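Local structure of protoporphyrinogen oxidase (Exiguobacterium sibiricum, 3LOV) at residues L7-G12 and A18-A23; Y280-I285 and T456-I461; G108-L113 and D160-K165. The protein probably oxidises coproporphyrinogen III to coproporphyrin III with molecular oxygen, using FAD, in the coproporphyrin-dependent route to heme b. All blocks are in the same frame, centred on the assembly; numbering follows the deposited sequence.

Overall arrangement
Followed from the N terminus, the three contacts close one after another, and none encloses or crosses another. Contact 1 comes first and closes the shortest loop, with five residues between 7-12 and 18-23, on strand 6-10 and the middle of helix 14-26. Contact 3 follows, with 46 residues, about half of them helical, separating 108-113 from 160-165. Contact 2 closes last, over 170 residues, bringing helix 447-463 back to strand 280-283. Contacts 1 and 2 meet in the parallel sheet of the FAD-binding region: their strands are neighbours and both touch FAD. Contact 3 lies on the opposite side of the chain's centre, about 43 Å (centre to centre) from contact 1, and ties strand 109-110 to helix 160-172.

Contact 1: residues L7-G12 and A18-A23; sequences LVIVGG and AAAYYA. With FAD (flavin-adenine dinucleotide), chain B.
The dinucleotide-binding fold that holds the adenosine end of FAD begins where L7 and I9 of strand 6-10 lean on A19, A20 and A23 of helix 14-26. With CG1 of I9 anti to the carbonyl carbon (chi1 -71°), CD1 is carried out to the helix surface, where it lies 3.6 Å from A20 CA. The same methyl is 3.9 Å from A20 CB and somewhat farther from A19 CB, so it rests against helix backbone as much as against side chains. L7, two residues earlier in the strand, brings CD2 to within 3.6 Å of A23 CB, one helical turn beyond A19 and A20. The helix axis passes 9.5 Å from that of the strand, and the two run nearly antiparallel, at 157°.

This is the first half of the beta-alpha-beta unit formed by strand 6-10, helix 14-26 and strand 31-35, and it includes G11 of what appears to be a Rossmann-type GxGxxG motif. I9 also packs on I32 and L34 of strand 31-35 on one flank, while A19 touches L282 of strand 280-283 on the other. V8 and V10 point to the other face of the sheet, and V10 CG1 meets the adenine of FAD, 3.5 Å from C2A. At the strand end the chain passes beside the ribose: G11 CA is 3.4 Å from FAD O4B, and a CB on G11 would collide with that oxygen. At its backbone angles (phi 108°) a CB would also press on the carbonyl oxygen of V10. G12 N donates to E36 OE1, an atom that is also hydrogen-bonded to FAD, so a backbone amide of this turn steadies a first-shell carboxylate.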
loop_
_atom_site.group_PDB
_atom_site.type_symbol
_atom_site.label_atom_id
_atom_site.label_comp_id
_atom_site.label_asym_id
_atom_site.label_seq_id
_atom_site.Cartn_x
_atom_site.Cartn_y
_atom_site.Cartn_z
ATOM N N LEU A 7 -5.841 -23.811 15.506
ATOM C CA LEU A 7 -5.903 -22.489 14.907
ATOM C C LEU A 7 -6.150 -22.660 13.414
ATOM O O LEU A 7 -5.437 -23.406 12.753
ATOM C CB LEU A 7 -4.568 -21.762 15.125
ATOM C CG LEU A 7 -4.314 -20.458 14.335
ATOM C CD1 LEU A 7 -5.330 -19.397 14.694
ATOM C CD2 LEU A 7 -2.875 -19.925 14.562
ATOM N N VAL A 8 -7.153 -21.988 12.870
ATOM C CA VAL A 8 -7.307 -21.928 11.417
ATOM C C VAL A 8 -7.081 -20.473 11.003
ATOM O O VAL A 8 -7.745 -19.545 11.516
ATOM C CB VAL A 8 -8.723 -22.379 10.921
ATOM C CG1 VAL A 8 -8.827 -22.238 9.415
ATOM C CG2 VAL A 8 -9.043 -23.832 11.329
ATOM N N ILE A 9 -6.163 -20.292 10.078
ATOM C CA ILE A 9 -5.832 -18.975 9.503
ATOM C C ILE A 9 -6.516 -18.959 8.160
ATOM O O ILE A 9 -6.416 -19.955 7.406
ATOM C CB ILE A 9 -4.307 -18.833 9.332
ATOM C CG1 ILE A 9 -3.652 -18.705 10.699
ATOM C CG2 ILE A 9 -3.922 -17.631 8.390
ATOM C CD1 ILE A 9 -2.157 -19.083 10.709
ATOM N N VAL A 10 -7.248 -17.870 7.865
ATOM C CA VAL A 10 -8.013 -17.789 6.657
ATOM C C VAL A 10 -7.415 -16.685 5.739
ATOM O O VAL A 10 -7.385 -15.521 6.102
ATOM C CB VAL A 10 -9.527 -17.545 6.931
ATOM C CG1 VAL A 10 -10.323 -17.585 5.604
ATOM C CG2 VAL A 10 -10.122 -18.596 7.916
ATOM N N GLY A 11 -6.951 -17.093 4.551
ATOM C CA GLY A 11 -6.321 -16.216 3.572
ATOM C C GLY A 11 -4.838 -16.514 3.524
ATOM O O GLY A 11 -4.187 -16.582 4.577
ATOM N N GLY A 12 -4.320 -16.751 2.312
ATOM C CA GLY A 12 -2.938 -17.057 2.113
ATOM C C GLY A 12 -2.103 -15.973 1.466
ATOM O O GLY A 12 -1.134 -16.277 0.712
ATOM N N ALA A 18 2.536 -14.829 7.052
ATOM C CA ALA A 18 3.217 -14.302 8.227
ATOM C C ALA A 18 2.557 -14.777 9.514
ATOM O O ALA A 18 3.239 -15.107 10.496
ATOM C CB ALA A 18 3.252 -12.786 8.205
ATOM N N ALA A 19 1.239 -14.800 9.535
ATOM C CA ALA A 19 0.581 -15.286 10.725
ATOM C C ALA A 19 1.010 -16.760 11.010
ATOM O O ALA A 19 1.222 -17.122 12.146
ATOM C CB ALA A 19 -0.950 -15.167 10.610
ATOM N N ALA A 20 1.142 -17.592 9.988
ATOM C CA ALA A 20 1.407 -19.011 10.243
ATOM C C ALA A 20 2.824 -19.142 10.806
ATOM O O ALA A 20 3.051 -19.963 11.706
ATOM C CB ALA A 20 1.263 -19.828 8.994
ATOM N N TYR A 21 3.740 -18.332 10.252
ATOM C CA TYR A 21 5.157 -18.321 10.606
ATOM C C TYR A 21 5.269 -17.994 12.066
ATOM O O TYR A 21 5.949 -18.693 12.823
ATOM C CB TYR A 21 5.940 -17.275 9.782
ATOM C CG TYR A 21 7.392 -17.132 10.226
ATOM C CD1 TYR A 21 8.378 -18.008 9.776
ATOM C CD2 TYR A 21 7.771 -16.128 11.119
ATOM C CE1 TYR A 21 9.699 -17.886 10.224
ATOM C CE2 TYR A 21 9.056 -16.012 11.560
ATOM C CZ TYR A 21 10.024 -16.885 11.096
ATOM O OH TYR A 21 11.312 -16.770 11.545
ATOM N N TYR A 22 4.614 -16.913 12.467
ATOM C CA TYR A 22 4.697 -16.479 13.846
ATOM C C TYR A 22 3.944 -17.442 14.764
ATOM O O TYR A 22 4.353 -17.626 15.901
ATOM C CB TYR A 22 4.144 -15.065 14.033
ATOM C CG TYR A 22 4.945 -13.980 13.370
ATOM C CD1 TYR A 22 6.281 -13.794 13.684
ATOM C CD2 TYR A 22 4.356 -13.114 12.442
ATOM C CE1 TYR A 22 7.033 -12.790 13.079
ATOM C CE2 TYR A 22 5.100 -12.097 11.816
ATOM C CZ TYR A 22 6.446 -11.961 12.138
ATOM O OH TYR A 22 7.201 -10.981 11.546
ATOM N N ALA A 23 2.830 -18.017 14.292
ATOM C CA ALA A 23 2.062 -18.962 15.097
ATOM C C ALA A 23 2.881 -20.218 15.347
ATOM O O ALA A 23 2.793 -20.785 16.439
ATOM C CB ALA A 23 0.642 -19.343 14.444
HETATM P PA FAD B . -4.304 -10.036 0.201
HETATM O O1A FAD B . -2.968 -9.947 -0.454
HETATM O O2A FAD B . -5.472 -9.421 -0.474
HETATM O O5B FAD B . -4.625 -11.570 0.473
HETATM C C5B FAD B . -5.912 -12.034 0.793
HETATM C C4B FAD B . -5.927 -13.550 0.568
HETATM O O4B FAD B . -7.138 -14.123 1.069
HETATM C C3B FAD B . -5.802 -13.878 -0.906
HETATM O O3B FAD B . -4.845 -14.896 -1.139
HETATM C C2B FAD B . -7.220 -14.306 -1.233
HETATM O O2B FAD B . -7.286 -15.245 -2.247
HETATM C C1B FAD B . -7.688 -14.929 0.065
HETATM N N9A FAD B . -9.146 -15.000 0.248
HETATM C C8A FAD B . -10.162 -14.154 -0.137
HETATM N N7A FAD B . -11.358 -14.652 0.267
HETATM C C5A FAD B . -11.112 -15.832 0.914
HETATM C C6A FAD B . -11.922 -16.772 1.555
HETATM N N6A FAD B . -13.237 -16.598 1.652
HETATM N N1A FAD B . -11.347 -17.895 2.128
HETATM C C2A FAD B . -9.984 -18.069 2.110
HETATM N N3A FAD B . -9.181 -17.123 1.499
HETATM C C4A FAD B . -9.737 -16.049 0.901
HETATM N N1 FAD B . 2.290 -2.276 0.002
HETATM C C2 FAD B . 3.613 -1.956 0.143
HETATM O O2 FAD B . 4.179 -2.086 1.237
HETATM N N3 FAD B . 4.310 -1.465 -0.931
HETATM C C4 FAD B . 3.732 -1.262 -2.132
HETATM O O4 FAD B . 4.418 -0.853 -3.050
HETATM C C4X FAD B . 2.392 -1.541 -2.297
HETATM N N5 FAD B . 1.803 -1.381 -3.541
HETATM C C5X FAD B . 0.448 -1.694 -3.682
HETATM C C6 FAD B . -0.180 -1.504 -4.918
HETATM C C7 FAD B . -1.542 -1.813 -5.073
HETATM C C7M FAD B . -2.208 -1.615 -6.404
HETATM C C8 FAD B . -2.276 -2.351 -4.001
HETATM C C8M FAD B . -3.752 -2.687 -4.120
HETATM C C9 FAD B . -1.658 -2.559 -2.771
HETATM C C9A FAD B . -0.295 -2.229 -2.593
HETATM N N10 FAD B . 0.329 -2.436 -1.357
HETATM C C10 FAD B . 1.676 -2.079 -1.216
HETATM C "C1'" FAD B . -0.389 -2.976 -0.143
HETATM C "C2'" FAD B . -0.132 -4.501 -0.055
HETATM O "O2'" FAD B . -0.678 -5.102 -1.170
HETATM C "C3'" FAD B . -0.741 -5.147 1.196
HETATM O "O3'" FAD B . 0.085 -4.743 2.281
HETATM C "C4'" FAD B . -0.776 -6.697 1.208
HETATM O "O4'" FAD B . -0.766 -7.329 -0.058
HETATM C "C5'" FAD B . -2.026 -7.218 1.890
HETATM O "O5'" FAD B . -1.933 -8.615 2.007
HETATM P P FAD B . -3.088 -9.398 2.746
HETATM O O1P FAD B . -3.623 -8.648 3.938
HETATM O O2P FAD B . -2.761 -10.852 2.988
HETATM O O3P FAD B . -4.316 -9.377 1.666
#

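Contact 2: residues Y280-I285 and T456-I461; sequences YVLLTI and TMIESI. With FAD (flavin-adenine dinucleotide), chain B.
Y280 and L282 of strand 280-283 face I461 and M457 of helix 447-463 in an almost antiparallel pairing, the axes inclined at 167° and approaching to 10.4 Å. The CA atoms of Y280 and I461 are 7.9 Å apart, and those of L282 and M457 are similarly spaced. The strand lies between 6-10 and 435-437 in the parallel sheet of the FAD-binding fold, and the helix packs on the sheet face beside helix 14-26, where I458 touches Y22 and A26. I461 sets its CG2 methyl over one face of the Y280 ring, 4.0 Å from the centroid and 15° off the normal, a CH-pi contact displaced slightly toward the CG-CD1 rim. L282 reaches out with both branches, its CG anti to the backbone N (chi1 -172°): CD1 comes 3.6 Å from CB of M457, a selenomethionine, and CD2 lies 4.1 Å from I458 CD1.

Within the helix, M457 O accepts both I461 N and S460 OG, the hydroxyl at 3.1 Å, from the same face of the carbonyl plane. Beyond the strand, I285 places CG2 3.3 Å from FAD C4A, against the bond shared by the two adenine rings.

No hydrogen bond or ion pair joins the two segments: their fit rests mainly on dispersion, with one weakly directional CH-pi contact, and Y436, packed on both L282 and I461, contributes as well.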
loop_
_atom_site.group_PDB
_atom_site.type_symbol
_atom_site.label_atom_id
_atom_site.label_comp_id
_atom_site.label_asym_id
_atom_site.label_seq_id
_atom_site.Cartn_x
_atom_site.Cartn_y
_atom_site.Cartn_z
ATOM N N TYR A 280 -9.403 -21.292 17.386
ATOM C CA TYR A 280 -9.005 -19.920 17.070
ATOM C C TYR A 280 -9.079 -19.729 15.576
ATOM O O TYR A 280 -8.683 -20.613 14.816
ATOM C CB TYR A 280 -7.608 -19.658 17.591
ATOM C CG TYR A 280 -7.468 -20.036 19.036
ATOM C CD1 TYR A 280 -8.070 -19.268 20.053
ATOM C CD2 TYR A 280 -6.786 -21.185 19.406
ATOM C CE1 TYR A 280 -7.955 -19.645 21.408
ATOM C CE2 TYR A 280 -6.673 -21.560 20.751
ATOM C CZ TYR A 280 -7.252 -20.792 21.736
ATOM O OH TYR A 280 -7.118 -21.204 23.035
ATOM N N VAL A 281 -9.647 -18.602 15.160
ATOM C CA VAL A 281 -9.749 -18.262 13.760
ATOM C C VAL A 281 -9.111 -16.883 13.529
ATOM O O VAL A 281 -9.492 -15.913 14.208
ATOM C CB VAL A 281 -11.217 -18.241 13.290
ATOM C CG1 VAL A 281 -11.297 -18.048 11.741
ATOM C CG2 VAL A 281 -11.951 -19.513 13.722
ATOM N N LEU A 282 -8.156 -16.805 12.596
ATOM C CA LEU A 282 -7.588 -15.524 12.149
ATOM C C LEU A 282 -8.066 -15.275 10.724
ATOM O O LEU A 282 -7.681 -15.982 9.776
ATOM C CB LEU A 282 -6.042 -15.451 12.276
ATOM C CG LEU A 282 -5.385 -14.059 11.994
ATOM C CD1 LEU A 282 -5.665 -12.962 13.078
ATOM C CD2 LEU A 282 -3.879 -14.193 11.826
ATOM N N LEU A 283 -8.965 -14.291 10.590
ATOM C CA LEU A 283 -9.436 -13.842 9.290
ATOM C C LEU A 283 -8.494 -12.764 8.697
ATOM O O LEU A 283 -8.305 -11.709 9.286
ATOM C CB LEU A 283 -10.902 -13.345 9.382
ATOM C CG LEU A 283 -11.921 -14.357 9.929
ATOM C CD1 LEU A 283 -13.349 -13.751 10.116
ATOM C CD2 LEU A 283 -11.999 -15.604 8.996
ATOM N N THR A 284 -7.933 -13.032 7.512
ATOM C CA THR A 284 -7.008 -12.109 6.848
ATOM C C THR A 284 -7.504 -11.796 5.445
ATOM O O THR A 284 -6.784 -11.224 4.634
ATOM C CB THR A 284 -5.537 -12.670 6.833
ATOM O OG1 THR A 284 -5.384 -13.722 5.873
ATOM C CG2 THR A 284 -5.148 -13.225 8.206
ATOM N N ILE A 285 -8.761 -12.162 5.199
ATOM C CA ILE A 285 -9.412 -12.029 3.917
ATOM C C ILE A 285 -10.059 -10.632 3.816
ATOM O O ILE A 285 -10.096 -9.914 4.798
ATOM C CB ILE A 285 -10.502 -13.088 3.739
ATOM C CG1 ILE A 285 -11.662 -12.869 4.732
ATOM C CG2 ILE A 285 -9.889 -14.481 3.836
ATOM C CD1 ILE A 285 -12.808 -13.907 4.568
ATOM N N THR A 456 1.079 -9.068 15.827
ATOM C CA THR A 456 0.329 -8.646 17.009
ATOM C C THR A 456 -0.920 -9.543 17.236
ATOM O O THR A 456 -1.256 -9.835 18.379
ATOM C CB THR A 456 -0.067 -7.165 16.921
ATOM O OG1 THR A 456 1.084 -6.418 16.535
ATOM C CG2 THR A 456 -0.547 -6.633 18.261
HETATM N N MSE A 457 -1.633 -9.972 16.188
HETATM C CA MSE A 457 -2.806 -10.804 16.468
HETATM C C MSE A 457 -2.376 -12.196 16.948
HETATM O O MSE A 457 -2.943 -12.725 17.892
HETATM C CB MSE A 457 -3.795 -10.890 15.314
HETATM C CG MSE A 457 -4.495 -9.579 15.016
HETATM SE SE MSE A 457 -5.580 -8.935 16.483
HETATM C CE MSE A 457 -4.625 -7.352 17.112
ATOM N N ILE A 458 -1.350 -12.777 16.351
ATOM C CA ILE A 458 -0.848 -14.062 16.870
ATOM C C ILE A 458 -0.459 -13.943 18.353
ATOM O O ILE A 458 -0.878 -14.776 19.165
ATOM C CB ILE A 458 0.333 -14.648 15.993
ATOM C CG1 ILE A 458 -0.190 -15.074 14.632
ATOM C CG2 ILE A 458 1.079 -15.797 16.702
ATOM C CD1 ILE A 458 -1.456 -15.864 14.651
ATOM N N GLU A 459 0.315 -12.909 18.686
ATOM C CA GLU A 459 0.718 -12.604 20.059
ATOM C C GLU A 459 -0.461 -12.541 21.037
ATOM O O GLU A 459 -0.377 -13.048 22.143
ATOM C CB GLU A 459 1.436 -11.235 20.132
ATOM C CG GLU A 459 2.902 -11.208 19.659
ATOM C CD GLU A 459 3.464 -9.790 19.587
ATOM O OE1 GLU A 459 2.775 -8.817 19.984
ATOM O OE2 GLU A 459 4.611 -9.649 19.141
ATOM N N SER A 460 -1.542 -11.878 20.637
ATOM C CA SER A 460 -2.669 -11.686 21.525
ATOM C C SER A 460 -3.440 -13.006 21.711
ATOM O O SER A 460 -4.054 -13.199 22.741
ATOM C CB SER A 460 -3.553 -10.546 21.048
ATOM O OG SER A 460 -4.423 -10.986 20.053
ATOM N N ILE A 461 -3.373 -13.933 20.753
ATOM C CA ILE A 461 -3.899 -15.284 21.003
ATOM C C ILE A 461 -3.048 -15.952 22.090
ATOM O O ILE A 461 -3.585 -16.663 22.938
ATOM C CB ILE A 461 -3.920 -16.195 19.756
ATOM C CG1 ILE A 461 -4.766 -15.595 18.647
ATOM C CG2 ILE A 461 -4.510 -17.551 20.117
ATOM C CD1 ILE A 461 -4.967 -16.504 17.476
HETATM P PA FAD B . -4.304 -10.036 0.201
HETATM O O1A FAD B . -2.968 -9.947 -0.454
HETATM O O2A FAD B . -5.472 -9.421 -0.474
HETATM O O5B FAD B . -4.625 -11.570 0.473
HETATM C C5B FAD B . -5.912 -12.034 0.793
HETATM C C4B FAD B . -5.927 -13.550 0.568
HETATM O O4B FAD B . -7.138 -14.123 1.069
HETATM C C3B FAD B . -5.802 -13.878 -0.906
HETATM O O3B FAD B . -4.845 -14.896 -1.139
HETATM C C2B FAD B . -7.220 -14.306 -1.233
HETATM O O2B FAD B . -7.286 -15.245 -2.247
HETATM C C1B FAD B . -7.688 -14.929 0.065
HETATM N N9A FAD B . -9.146 -15.000 0.248
HETATM C C8A FAD B . -10.162 -14.154 -0.137
HETATM N N7A FAD B . -11.358 -14.652 0.267
HETATM C C5A FAD B . -11.112 -15.832 0.914
HETATM C C6A FAD B . -11.922 -16.772 1.555
HETATM N N6A FAD B . -13.237 -16.598 1.652
HETATM N N1A FAD B . -11.347 -17.895 2.128
HETATM C C2A FAD B . -9.984 -18.069 2.110
HETATM N N3A FAD B . -9.181 -17.123 1.499
HETATM C C4A FAD B . -9.737 -16.049 0.901
HETATM N N1 FAD B . 2.290 -2.276 0.002
HETATM C C2 FAD B . 3.613 -1.956 0.143
HETATM O O2 FAD B . 4.179 -2.086 1.237
HETATM N N3 FAD B . 4.310 -1.465 -0.931
HETATM C C4 FAD B . 3.732 -1.262 -2.132
HETATM O O4 FAD B . 4.418 -0.853 -3.050
HETATM C C4X FAD B . 2.392 -1.541 -2.297
HETATM N N5 FAD B . 1.803 -1.381 -3.541
HETATM C C5X FAD B . 0.448 -1.694 -3.682
HETATM C C6 FAD B . -0.180 -1.504 -4.918
HETATM C C7 FAD B . -1.542 -1.813 -5.073
HETATM C C7M FAD B . -2.208 -1.615 -6.404
HETATM C C8 FAD B . -2.276 -2.351 -4.001
HETATM C C8M FAD B . -3.752 -2.687 -4.120
HETATM C C9 FAD B . -1.658 -2.559 -2.771
HETATM C C9A FAD B . -0.295 -2.229 -2.593
HETATM N N10 FAD B . 0.329 -2.436 -1.357
HETATM C C10 FAD B . 1.676 -2.079 -1.216
HETATM C "C1'" FAD B . -0.389 -2.976 -0.143
HETATM C "C2'" FAD B . -0.132 -4.501 -0.055
HETATM O "O2'" FAD B . -0.678 -5.102 -1.170
HETATM C "C3'" FAD B . -0.741 -5.147 1.196
HETATM O "O3'" FAD B . 0.085 -4.743 2.281
HETATM C "C4'" FAD B . -0.776 -6.697 1.208
HETATM O "O4'" FAD B . -0.766 -7.329 -0.058
HETATM C "C5'" FAD B . -2.026 -7.218 1.890
HETATM O "O5'" FAD B . -1.933 -8.615 2.007
HETATM P P FAD B . -3.088 -9.398 2.746
HETATM O O1P FAD B . -3.623 -8.648 3.938
HETATM O O2P FAD B . -2.761 -10.852 2.988
HETATM O O3P FAD B . -4.316 -9.377 1.666
#

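Contact 3: residues G108-L113 and D160-K165; sequences GIPTDL and DALVEK
A small, buried apolar contact sets L162 of helix 160-172 against P110 and the carbonyl oxygen of G108, joining the helix to the short strand 109-110. That strand forms a two-stranded antiparallel sheet with 105-106, in a largely helical part of the chain away from the FAD pocket. Only 95 Å² is buried between the two segments, and a single leucine supplies everything the helix contributes.

Its CG stands anti to the backbone N (chi1 -176°), which swings the isobutyl group off the helix and toward the turn into the strand. The two side chains reach toward each other, and CD2 lies 3.9 Å from P110 CD, the ring carbon bound to the proline nitrogen. Both methyls also approach G108 O, with CD1 and CD2 each 4.0 Å away, so the forked end straddles the carbonyl oxygen. G108 (phi 80°, readily adopted by glycine) lies in the tight turn of the hairpin formed by strands 105-106 and 109-110.

Neighbours widen this patch: P110 also touches L134 of helix 124-135, I109 packs on L158 and M205, and L162 has a further partner in L122. With an alanine in place of L162, P110 CD and G108 O would probably lose their methyl cover and a gap would open between strand and helix. Charged groups of the helix look elsewhere, D160 and E164 sharing R155 while K165 pairs with E126. Past the strand, D112 is the N-cap of helix 113-116, its OD1 accepting from L115 N.

A leucine side chain cannot satisfy G108 O; it only lays hydrocarbon against it, and the contact is dispersion and the exclusion of water, without directional restraint between the two segments.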
loop_
_atom_site.group_PDB
_atom_site.type_symbol
_atom_site.label_atom_id
_atom_site.label_comp_id
_atom_site.label_asym_id
_atom_site.label_seq_id
_atom_site.Cartn_x
_atom_site.Cartn_y
_atom_site.Cartn_z
ATOM N N GLY A 108 6.921 17.891 -0.413
ATOM C CA GLY A 108 6.231 18.923 -1.134
ATOM C C GLY A 108 6.098 20.249 -0.417
ATOM O O GLY A 108 5.579 21.199 -0.993
ATOM N N ILE A 109 6.528 20.320 0.845
ATOM C CA ILE A 109 6.468 21.560 1.610
ATOM C C ILE A 109 7.825 22.254 1.489
ATOM O O ILE A 109 8.849 21.665 1.861
ATOM C CB ILE A 109 6.139 21.345 3.121
ATOM C CG1 ILE A 109 4.733 20.738 3.289
ATOM C CG2 ILE A 109 6.240 22.705 3.855
ATOM C CD1 ILE A 109 4.428 20.284 4.663
ATOM N N PRO A 110 7.834 23.491 0.967
ATOM C CA PRO A 110 9.064 24.235 0.745
ATOM C C PRO A 110 9.879 24.495 2.008
ATOM O O PRO A 110 9.337 24.938 3.007
ATOM C CB PRO A 110 8.562 25.573 0.154
ATOM C CG PRO A 110 7.339 25.220 -0.542
ATOM C CD PRO A 110 6.683 24.215 0.383
ATOM N N THR A 111 11.165 24.202 1.941
ATOM C CA THR A 111 12.098 24.561 3.012
ATOM C C THR A 111 13.182 25.526 2.500
ATOM O O THR A 111 13.849 26.184 3.312
ATOM C CB THR A 111 12.729 23.314 3.619
ATOM O OG1 THR A 111 13.431 22.621 2.601
ATOM C CG2 THR A 111 11.633 22.368 4.240
ATOM N N ASP A 112 13.342 25.628 1.176
ATOM C CA ASP A 112 14.258 26.611 0.545
ATOM C C ASP A 112 13.511 27.388 -0.538
ATOM O O ASP A 112 13.366 26.925 -1.691
ATOM C CB ASP A 112 15.461 25.872 -0.020
ATOM C CG ASP A 112 16.409 26.766 -0.803
ATOM O OD1 ASP A 112 16.007 27.826 -1.339
ATOM O OD2 ASP A 112 17.584 26.357 -0.893
ATOM N N LEU A 113 13.038 28.571 -0.167
ATOM C CA LEU A 113 12.097 29.293 -1.007
ATOM C C LEU A 113 12.692 29.685 -2.373
ATOM O O LEU A 113 11.975 29.723 -3.370
ATOM C CB LEU A 113 11.574 30.519 -0.286
ATOM C CG LEU A 113 10.748 30.276 0.977
ATOM C CD1 LEU A 113 10.316 31.598 1.553
ATOM C CD2 LEU A 113 9.527 29.433 0.677
ATOM N N ASP A 160 -4.572 26.327 -1.030
ATOM C CA ASP A 160 -5.219 25.278 -1.827
ATOM C C ASP A 160 -4.403 24.852 -3.022
ATOM O O ASP A 160 -4.290 23.645 -3.298
ATOM C CB ASP A 160 -6.592 25.728 -2.319
ATOM C CG ASP A 160 -7.573 25.954 -1.208
ATOM O OD1 ASP A 160 -7.612 25.206 -0.191
ATOM O OD2 ASP A 160 -8.377 26.882 -1.368
ATOM N N ALA A 161 -3.808 25.816 -3.719
ATOM C CA ALA A 161 -3.010 25.513 -4.892
ATOM C C ALA A 161 -1.892 24.505 -4.613
ATOM O O ALA A 161 -1.703 23.540 -5.363
ATOM C CB ALA A 161 -2.410 26.828 -5.501
ATOM N N LEU A 162 -1.122 24.719 -3.550
ATOM C CA LEU A 162 0.039 23.813 -3.298
ATOM C C LEU A 162 -0.468 22.408 -2.903
ATOM O O LEU A 162 0.067 21.386 -3.324
ATOM C CB LEU A 162 0.973 24.391 -2.224
ATOM C CG LEU A 162 2.284 23.627 -1.890
ATOM C CD1 LEU A 162 3.275 23.723 -3.023
ATOM C CD2 LEU A 162 2.929 24.144 -0.560
ATOM N N VAL A 163 -1.487 22.367 -2.070
ATOM C CA VAL A 163 -2.077 21.090 -1.670
ATOM C C VAL A 163 -2.576 20.305 -2.887
ATOM O O VAL A 163 -2.252 19.110 -3.061
ATOM C CB VAL A 163 -3.232 21.306 -0.670
ATOM C CG1 VAL A 163 -4.081 20.053 -0.562
ATOM C CG2 VAL A 163 -2.674 21.689 0.668
ATOM N N GLU A 164 -3.315 20.995 -3.762
ATOM C CA GLU A 164 -3.888 20.350 -4.963
ATOM C C GLU A 164 -2.919 19.969 -6.034
ATOM O O GLU A 164 -2.986 18.864 -6.554
ATOM C CB GLU A 164 -4.969 21.254 -5.586
ATOM C CG GLU A 164 -6.086 21.403 -4.665
ATOM C CD GLU A 164 -7.084 22.455 -5.041
ATOM O OE1 GLU A 164 -7.053 22.977 -6.177
ATOM O OE2 GLU A 164 -7.909 22.734 -4.176
ATOM N N LYS A 165 -2.010 20.883 -6.369
ATOM C CA LYS A 165 -1.095 20.702 -7.486
ATOM C C LYS A 165 0.133 19.884 -7.135
ATOM O O LYS A 165 0.767 19.289 -8.034
ATOM C CB LYS A 165 -0.644 22.063 -8.067
ATOM C CG LYS A 165 -1.790 22.864 -8.683
ATOM C CD LYS A 165 -1.320 24.227 -9.223
ATOM C CE LYS A 165 -2.426 24.906 -10.021
ATOM N NZ LYS A 165 -1.925 26.070 -10.831
#